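Local atomic coordinates of NK CELL activating receptor (Homo sapiens, PDB entry 1HKF), a protein that serves as a cytotoxicity-activating receptor that may contribute to the increased efficiency with which activated natural killer cells lyse tumour cells, represented here by its extracellular V-set immunoglobulin domain. Residues K48-S51 / C55-L58; R65-T70 / T74-P79; G82-T87 / Y99-Y104. All coordinates share one frame; numbering follows the deposited sequence.

Interaction 1: K48-S51 / C55-L58; sequences KEAS and CIRL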
# COMPACT_ATOMS: atom_id res chain seq x y z
N LYS A 48 -12.49 -11.40 -4.75
CA LYS A 48 -12.89 -10.51 -5.81
C LYS A 48 -14.29 -10.83 -6.32
O LYS A 48 -14.56 -11.98 -6.65
CB LYS A 48 -11.90 -10.61 -6.98
CG LYS A 48 -12.16 -9.54 -7.99
CD LYS A 48 -11.09 -9.45 -9.06
CE LYS A 48 -11.34 -8.18 -9.85
NZ LYS A 48 -10.86 -8.28 -11.25
N GLU A 49 -15.16 -9.84 -6.44
CA GLU A 49 -16.52 -10.11 -6.92
C GLU A 49 -16.52 -10.59 -8.35
O GLU A 49 -15.94 -9.92 -9.21
CB GLU A 49 -17.41 -8.87 -6.91
CG GLU A 49 -18.07 -8.57 -5.61
CD GLU A 49 -18.85 -7.27 -5.62
OE1 GLU A 49 -19.16 -6.74 -4.55
OE2 GLU A 49 -19.18 -6.76 -6.80
N ALA A 50 -17.18 -11.72 -8.60
CA ALA A 50 -17.32 -12.24 -9.96
C ALA A 50 -18.78 -11.96 -10.42
O ALA A 50 -19.05 -11.79 -11.61
CB ALA A 50 -17.01 -13.73 -10.01
N SER A 51 -19.69 -11.87 -9.45
CA SER A 51 -21.10 -11.62 -9.68
C SER A 51 -21.69 -11.05 -8.38
O SER A 51 -20.99 -10.95 -7.38
CB SER A 51 -21.84 -12.90 -10.09
OG SER A 51 -22.21 -13.67 -8.96
N CYS A 55 -18.05 -14.24 -4.84
CA CYS A 55 -16.82 -13.52 -4.52
C CYS A 55 -15.79 -14.64 -4.41
O CYS A 55 -15.84 -15.44 -3.48
CB CYS A 55 -16.94 -12.78 -3.18
SG CYS A 55 -15.64 -11.48 -2.91
N ILE A 56 -14.88 -14.68 -5.38
CA ILE A 56 -13.81 -15.67 -5.46
C ILE A 56 -12.67 -15.40 -4.46
O ILE A 56 -12.06 -14.31 -4.47
CB ILE A 56 -13.26 -15.65 -6.86
CG1 ILE A 56 -14.42 -15.96 -7.82
CG2 ILE A 56 -12.04 -16.57 -6.98
CD1 ILE A 56 -13.98 -16.51 -9.13
N ARG A 57 -12.38 -16.38 -3.61
CA ARG A 57 -11.36 -16.23 -2.58
C ARG A 57 -9.98 -16.14 -3.17
O ARG A 57 -9.59 -17.02 -3.90
CB ARG A 57 -11.38 -17.41 -1.62
CG ARG A 57 -10.49 -17.23 -0.39
CD ARG A 57 -11.06 -16.15 0.54
NE ARG A 57 -12.36 -16.56 1.10
CZ ARG A 57 -12.50 -17.49 2.05
NH1 ARG A 57 -11.43 -18.12 2.54
NH2 ARG A 57 -13.70 -17.81 2.50
N LEU A 58 -9.24 -15.09 -2.83
CA LEU A 58 -7.90 -14.92 -3.36
C LEU A 58 -6.84 -15.33 -2.33
O LEU A 58 -5.82 -15.91 -2.68
CB LEU A 58 -7.69 -13.46 -3.79
CG LEU A 58 -8.66 -13.05 -4.93
CD1 LEU A 58 -8.44 -11.63 -5.33
CD2 LEU A 58 -8.44 -13.93 -6.11

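Interaction 2: R65-T70 / T74-P79; sequences RTMAWT and TIWDDP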
# COMPACT_ATOMS: atom_id res chain seq x y z
N ARG A 65 -1.31 -14.19 13.05
CA ARG A 65 0.08 -13.86 12.83
C ARG A 65 0.78 -14.95 12.00
O ARG A 65 1.81 -15.48 12.39
CB ARG A 65 0.73 -13.67 14.18
CG ARG A 65 0.14 -12.49 14.98
CD ARG A 65 0.70 -12.44 16.39
NE ARG A 65 0.32 -13.65 17.12
CZ ARG A 65 -0.86 -13.81 17.74
NH1 ARG A 65 -1.76 -12.83 17.77
NH2 ARG A 65 -1.21 -15.01 18.19
N THR A 66 0.18 -15.33 10.89
CA THR A 66 0.78 -16.32 10.00
C THR A 66 1.17 -15.62 8.68
O THR A 66 0.54 -14.64 8.25
CB THR A 66 -0.19 -17.49 9.63
OG1 THR A 66 -1.50 -16.96 9.35
CG2 THR A 66 -0.25 -18.53 10.75
N MET A 67 2.22 -16.12 8.04
CA MET A 67 2.65 -15.54 6.77
C MET A 67 1.78 -16.19 5.70
O MET A 67 2.28 -17.00 4.91
CB MET A 67 4.12 -15.86 6.49
CG MET A 67 5.09 -15.38 7.58
SD MET A 67 5.93 -13.78 7.27
CE MET A 67 7.40 -14.40 6.37
N ALA A 68 0.49 -15.82 5.70
CA ALA A 68 -0.51 -16.32 4.73
C ALA A 68 -0.20 -15.86 3.28
O ALA A 68 -0.59 -14.78 2.84
CB ALA A 68 -1.94 -15.88 5.16
N TRP A 69 0.52 -16.73 2.57
CA TRP A 69 0.98 -16.55 1.18
C TRP A 69 -0.14 -16.67 0.11
O TRP A 69 -1.26 -16.20 0.32
CB TRP A 69 2.05 -17.62 0.93
CG TRP A 69 3.19 -17.19 0.11
CD1 TRP A 69 4.27 -16.46 0.53
CD2 TRP A 69 3.39 -17.47 -1.28
NE1 TRP A 69 5.13 -16.26 -0.53
CE2 TRP A 69 4.61 -16.87 -1.65
CE3 TRP A 69 2.65 -18.16 -2.25
CZ2 TRP A 69 5.12 -16.94 -2.95
CZ3 TRP A 69 3.14 -18.23 -3.54
CH2 TRP A 69 4.37 -17.62 -3.88
N THR A 70 0.20 -17.30 -1.01
CA THR A 70 -0.62 -17.56 -2.23
C THR A 70 -0.39 -16.54 -3.37
O THR A 70 -1.26 -15.74 -3.74
CB THR A 70 -2.21 -17.78 -1.96
OG1 THR A 70 -2.90 -16.52 -1.86
CG2 THR A 70 -2.45 -18.60 -0.68
N THR A 74 -1.23 -11.58 -0.07
CA THR A 74 -0.94 -12.11 1.26
C THR A 74 -1.75 -11.37 2.28
O THR A 74 -2.28 -10.33 1.97
CB THR A 74 0.52 -11.92 1.63
OG1 THR A 74 0.81 -10.52 1.69
CG2 THR A 74 1.40 -12.59 0.56
N ILE A 75 -1.84 -11.92 3.49
CA ILE A 75 -2.56 -11.27 4.57
C ILE A 75 -1.71 -11.38 5.82
O ILE A 75 -1.07 -12.37 6.04
CB ILE A 75 -3.97 -11.93 4.88
CG1 ILE A 75 -5.00 -11.51 3.85
CG2 ILE A 75 -4.49 -11.51 6.29
CD1 ILE A 75 -6.33 -12.30 3.93
N TRP A 76 -1.66 -10.33 6.61
CA TRP A 76 -0.99 -10.49 7.85
C TRP A 76 -2.12 -10.10 8.81
O TRP A 76 -2.64 -8.98 8.72
CB TRP A 76 0.18 -9.53 8.05
CG TRP A 76 0.70 -9.63 9.46
CD1 TRP A 76 0.46 -8.76 10.47
CD2 TRP A 76 1.49 -10.69 10.01
NE1 TRP A 76 1.07 -9.20 11.64
CE2 TRP A 76 1.71 -10.39 11.38
CE3 TRP A 76 2.04 -11.87 9.48
CZ2 TRP A 76 2.46 -11.21 12.22
CZ3 TRP A 76 2.81 -12.69 10.32
CH2 TRP A 76 3.01 -12.35 11.67
N ASP A 77 -2.49 -11.02 9.70
CA ASP A 77 -3.55 -10.71 10.66
C ASP A 77 -3.10 -10.87 12.09
O ASP A 77 -2.55 -11.90 12.47
CB ASP A 77 -4.76 -11.60 10.43
CG ASP A 77 -5.82 -11.42 11.48
OD1 ASP A 77 -6.05 -10.26 11.85
OD2 ASP A 77 -6.42 -12.45 11.91
N ASP A 78 -3.32 -9.84 12.89
CA ASP A 78 -2.94 -9.96 14.27
C ASP A 78 -4.07 -9.43 15.15
O ASP A 78 -4.22 -8.22 15.27
CB ASP A 78 -1.65 -9.20 14.60
CG ASP A 78 -1.26 -9.37 16.10
OD1 ASP A 78 -1.97 -10.11 16.84
OD2 ASP A 78 -0.25 -8.77 16.53
N PRO A 79 -4.84 -10.34 15.82
CA PRO A 79 -5.96 -9.98 16.70
C PRO A 79 -5.58 -9.02 17.80
O PRO A 79 -6.40 -8.21 18.21
CB PRO A 79 -6.41 -11.33 17.24
CG PRO A 79 -6.20 -12.20 16.10
CD PRO A 79 -4.80 -11.79 15.62
O HOH W 1 -2.05 -13.99 9.36

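Interaction 3: G82-T87 / Y99-Y104; sequences GFFTVT and YWCRIY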
# COMPACT_ATOMS: atom_id res chain seq x y z
N GLY A 82 -6.04 -5.76 16.31
CA GLY A 82 -7.40 -5.39 15.93
C GLY A 82 -7.63 -5.19 14.44
O GLY A 82 -8.63 -4.58 14.05
N PHE A 83 -6.73 -5.67 13.58
CA PHE A 83 -6.96 -5.53 12.13
C PHE A 83 -6.05 -6.44 11.41
O PHE A 83 -5.08 -6.92 12.01
CB PHE A 83 -6.70 -4.09 11.64
CG PHE A 83 -5.24 -3.65 11.74
CD1 PHE A 83 -4.76 -3.03 12.89
CD2 PHE A 83 -4.36 -3.86 10.67
CE1 PHE A 83 -3.39 -2.60 12.99
CE2 PHE A 83 -3.02 -3.45 10.73
CZ PHE A 83 -2.53 -2.82 11.89
N PHE A 84 -6.38 -6.74 10.16
CA PHE A 84 -5.52 -7.50 9.29
C PHE A 84 -5.23 -6.62 8.06
O PHE A 84 -5.94 -5.64 7.78
CB PHE A 84 -6.10 -8.83 8.84
CG PHE A 84 -7.34 -8.74 8.00
CD1 PHE A 84 -8.58 -8.57 8.60
CD2 PHE A 84 -7.28 -9.00 6.63
CE1 PHE A 84 -9.75 -8.66 7.87
CE2 PHE A 84 -8.46 -9.10 5.87
CZ PHE A 84 -9.71 -8.92 6.51
N THR A 85 -4.15 -6.94 7.37
CA THR A 85 -3.73 -6.17 6.22
C THR A 85 -3.57 -7.09 5.05
O THR A 85 -2.83 -8.07 5.14
CB THR A 85 -2.33 -5.56 6.42
OG1 THR A 85 -2.34 -4.68 7.56
CG2 THR A 85 -1.94 -4.78 5.17
N VAL A 86 -4.25 -6.78 3.95
CA VAL A 86 -4.09 -7.53 2.72
C VAL A 86 -3.03 -6.77 1.84
O VAL A 86 -3.06 -5.54 1.75
CB VAL A 86 -5.41 -7.55 1.92
CG1 VAL A 86 -5.22 -8.32 0.58
CG2 VAL A 86 -6.50 -8.20 2.78
N THR A 87 -2.13 -7.51 1.20
CA THR A 87 -1.14 -6.91 0.29
C THR A 87 -1.31 -7.60 -1.06
O THR A 87 -1.43 -8.80 -1.12
CB THR A 87 0.30 -7.08 0.80
OG1 THR A 87 0.45 -6.41 2.06
CG2 THR A 87 1.31 -6.41 -0.15
N TYR A 99 -13.87 -5.81 -4.70
CA TYR A 99 -13.28 -6.77 -3.77
C TYR A 99 -13.93 -6.58 -2.40
O TYR A 99 -14.49 -5.53 -2.11
CB TYR A 99 -11.77 -6.47 -3.57
CG TYR A 99 -10.85 -6.76 -4.76
CD1 TYR A 99 -10.79 -5.91 -5.85
CD2 TYR A 99 -10.10 -7.92 -4.80
CE1 TYR A 99 -9.99 -6.20 -6.97
CE2 TYR A 99 -9.28 -8.24 -5.91
CZ TYR A 99 -9.23 -7.37 -6.99
OH TYR A 99 -8.44 -7.71 -8.10
N TRP A 100 -13.79 -7.59 -1.55
CA TRP A 100 -14.27 -7.50 -0.17
C TRP A 100 -13.24 -8.13 0.73
O TRP A 100 -12.66 -9.16 0.39
CB TRP A 100 -15.52 -8.36 0.07
CG TRP A 100 -16.77 -8.01 -0.65
CD1 TRP A 100 -17.07 -8.29 -1.94
CD2 TRP A 100 -17.90 -7.36 -0.10
NE1 TRP A 100 -18.33 -7.87 -2.23
CE2 TRP A 100 -18.87 -7.29 -1.11
CE3 TRP A 100 -18.21 -6.84 1.17
CZ2 TRP A 100 -20.14 -6.71 -0.90
CZ3 TRP A 100 -19.46 -6.26 1.38
CH2 TRP A 100 -20.41 -6.20 0.35
N CYS A 101 -13.01 -7.52 1.87
CA CYS A 101 -12.20 -8.17 2.86
C CYS A 101 -13.36 -8.74 3.77
O CYS A 101 -14.32 -8.04 4.08
CB CYS A 101 -11.28 -7.19 3.58
SG CYS A 101 -12.20 -6.02 4.56
N ARG A 102 -13.31 -10.04 4.07
CA ARG A 102 -14.33 -10.69 4.89
C ARG A 102 -13.75 -11.36 6.14
O ARG A 102 -12.60 -11.77 6.16
CB ARG A 102 -15.10 -11.69 4.06
CG ARG A 102 -16.05 -11.04 3.11
CD ARG A 102 -16.69 -12.04 2.18
NE ARG A 102 -17.74 -11.38 1.43
CZ ARG A 102 -18.40 -11.94 0.42
NH1 ARG A 102 -18.11 -13.17 0.03
NH2 ARG A 102 -19.36 -11.25 -0.20
N ILE A 103 -14.56 -11.44 7.18
CA ILE A 103 -14.18 -12.03 8.47
C ILE A 103 -15.29 -13.06 8.76
O ILE A 103 -16.47 -12.71 8.78
CB ILE A 103 -14.17 -10.94 9.55
CG1 ILE A 103 -13.29 -9.79 9.09
CG2 ILE A 103 -13.72 -11.50 10.85
CD1 ILE A 103 -13.16 -8.66 10.08
N TYR A 104 -14.86 -14.31 8.93
CA TYR A 104 -15.72 -15.51 9.09
C TYR A 104 -15.76 -16.07 10.52
O TYR A 104 -14.72 -16.22 11.18
CB TYR A 104 -15.22 -16.61 8.15
CG TYR A 104 -15.11 -16.18 6.72
CD1 TYR A 104 -16.23 -16.24 5.88
CD2 TYR A 104 -13.90 -15.69 6.20
CE1 TYR A 104 -16.15 -15.81 4.56
CE2 TYR A 104 -13.80 -15.25 4.87
CZ TYR A 104 -14.93 -15.32 4.06
OH TYR A 104 -14.86 -14.87 2.76

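Interaction 1: K48-S51 / C55-L58
K48 and I56 face each other as an antiparallel hydrogen-bonded pair, and I56 N donates to K48 O at 3.0 Å with an N-H...O angle of 147°. The donor sits above the carbonyl plane, 37° out of it. Beside this bond, C55 CA makes a CA-H...O contact with the same oxygen. K48 CB lies 4.0 Å from L58 CD1; CG is anti to the backbone N, and the lysine chain beyond it is extended, carrying NZ away to the carbonyl of S96. The pairing belongs to the hairpin of strands 43-49 and 54-61, at one edge of the larger sheet of the V-set immunoglobulin sandwich. E49 and C55 form the adjoining non-hydrogen-bonded pair, E49 CA 4.2 Å from C55 CA, with both side chains on the same face. The chi1 of -163° turns C55 SG back over the neighbouring strand, 3.6 Å from K48 N, and SG is disulfide-bonded to C47. E49 directs its carboxylate elsewhere, to R116 and W100. At A50 and S51, which form a classic beta bulge, A50 CB meets I56 CG1 at 4.1 Å.

Interaction 2: R65-T70 / T74-P79
An edge of the immunoglobulin sandwich is lined here: the connection after strand 54-61 runs back, nearly antiparallel (166°), beside 73-78, an outer strand of the three-stranded sheet. The two segments are joined at intervals rather than as a continuous ladder. R65 N donates to D77 O at 2.7 Å. One residue on, water 1 accepts from both T66 N and D77 N, bridging the two backbones. Farther along, I75 N reaches A68 O at 3.2 Å, while A68 CB packs on I75. On the face carrying W76, the indole, its CG anti to the backbone N, lies against the backbone of R65: R65 CA makes a CH-pi contact 3.8 Å from the centroid of the six-membered ring of W76, displaced toward the rim, and R65 CB touches W76 CZ2 at 3.6 Å. M67 CG only grazes W76 CZ3. D77 points to the other side, where Y41, K44 and Y34 hold its carboxylate. The arginine chain bends at chi3 and passes over D78, its CG and CD packed on the aspartate. The salt bridge joins R65 NH1 to D78 OD1 at 2.9 Å; the oxygen lies in the guanidinium plane, but the nitrogen meets it from above a carboxylate turned 78° to that plane.

Interaction 3: G82-T87 / Y99-Y104
F84 pushes the far rim of its ring, CZ and CE1, into the angle between C101 and I103, two side chains of the facing strand. This is packing across the core of the V-set sandwich. Strand 83-87 belongs to the three-stranded sheet and strand 99-104 to the five-stranded one; their axes pass 9.6 Å apart at 143°, and no hydrogen bond connects them. The span is therefore bridged by side chains, with the phenylalanine spanning about half of it. F84 CB points toward the facing strand, and CG, between the backbone N and the carbonyl carbon (chi1 64°), sets the ring so that CZ and CE1 reach C101 and I103. There F84 CZ meets C101 CB at 3.7 Å, with R102 O a more distant neighbour of the same carbon. I103 reaches in from the other side of that carbonyl: CG1, anti to its carbonyl carbon, is placed 3.9 Å from F84 CE1, CD1 lies near the same atom, and the isoleucine crosses the ring direction at a slant. Around the ring, C32, K44, I75 and D77 add further contacts, so residues of both sheets touch it. C101 forms the disulfide with C32 that ties the two sheets together, the hallmark of the immunoglobulin fold, and F84 packs directly beside that link. V86, two residues on, also points inward and touches W46 and I75. The cysteine sulfur itself makes a looser sulfur-aromatic contact: C101 SG stands 5.3 Å from the F84 ring centroid, 55° off the ring normal and thus oblique to it.

How the interactions relate
The three contacts sample different parts of one V-set sandwich. Interaction 1 lies at the edge of the five-stranded sheet and interaction 2 at that of the three-stranded sheet, on opposite sides of the chain's centre with their own centres about 19 Å apart; L58 O and T70 OG1, 3.1 Å apart, probably hydrogen-bond between them. Interaction 3 spans the core, about 14 Å centre to centre from interaction 1 and about 10 Å from interaction 2. Its two strands adjoin the others: T85 N lies 2.9 Å from W76 O within the smaller sheet, and W100 NE1 lies 2.7 Å from E49 OE1 on the larger, both probable hydrogen bonds.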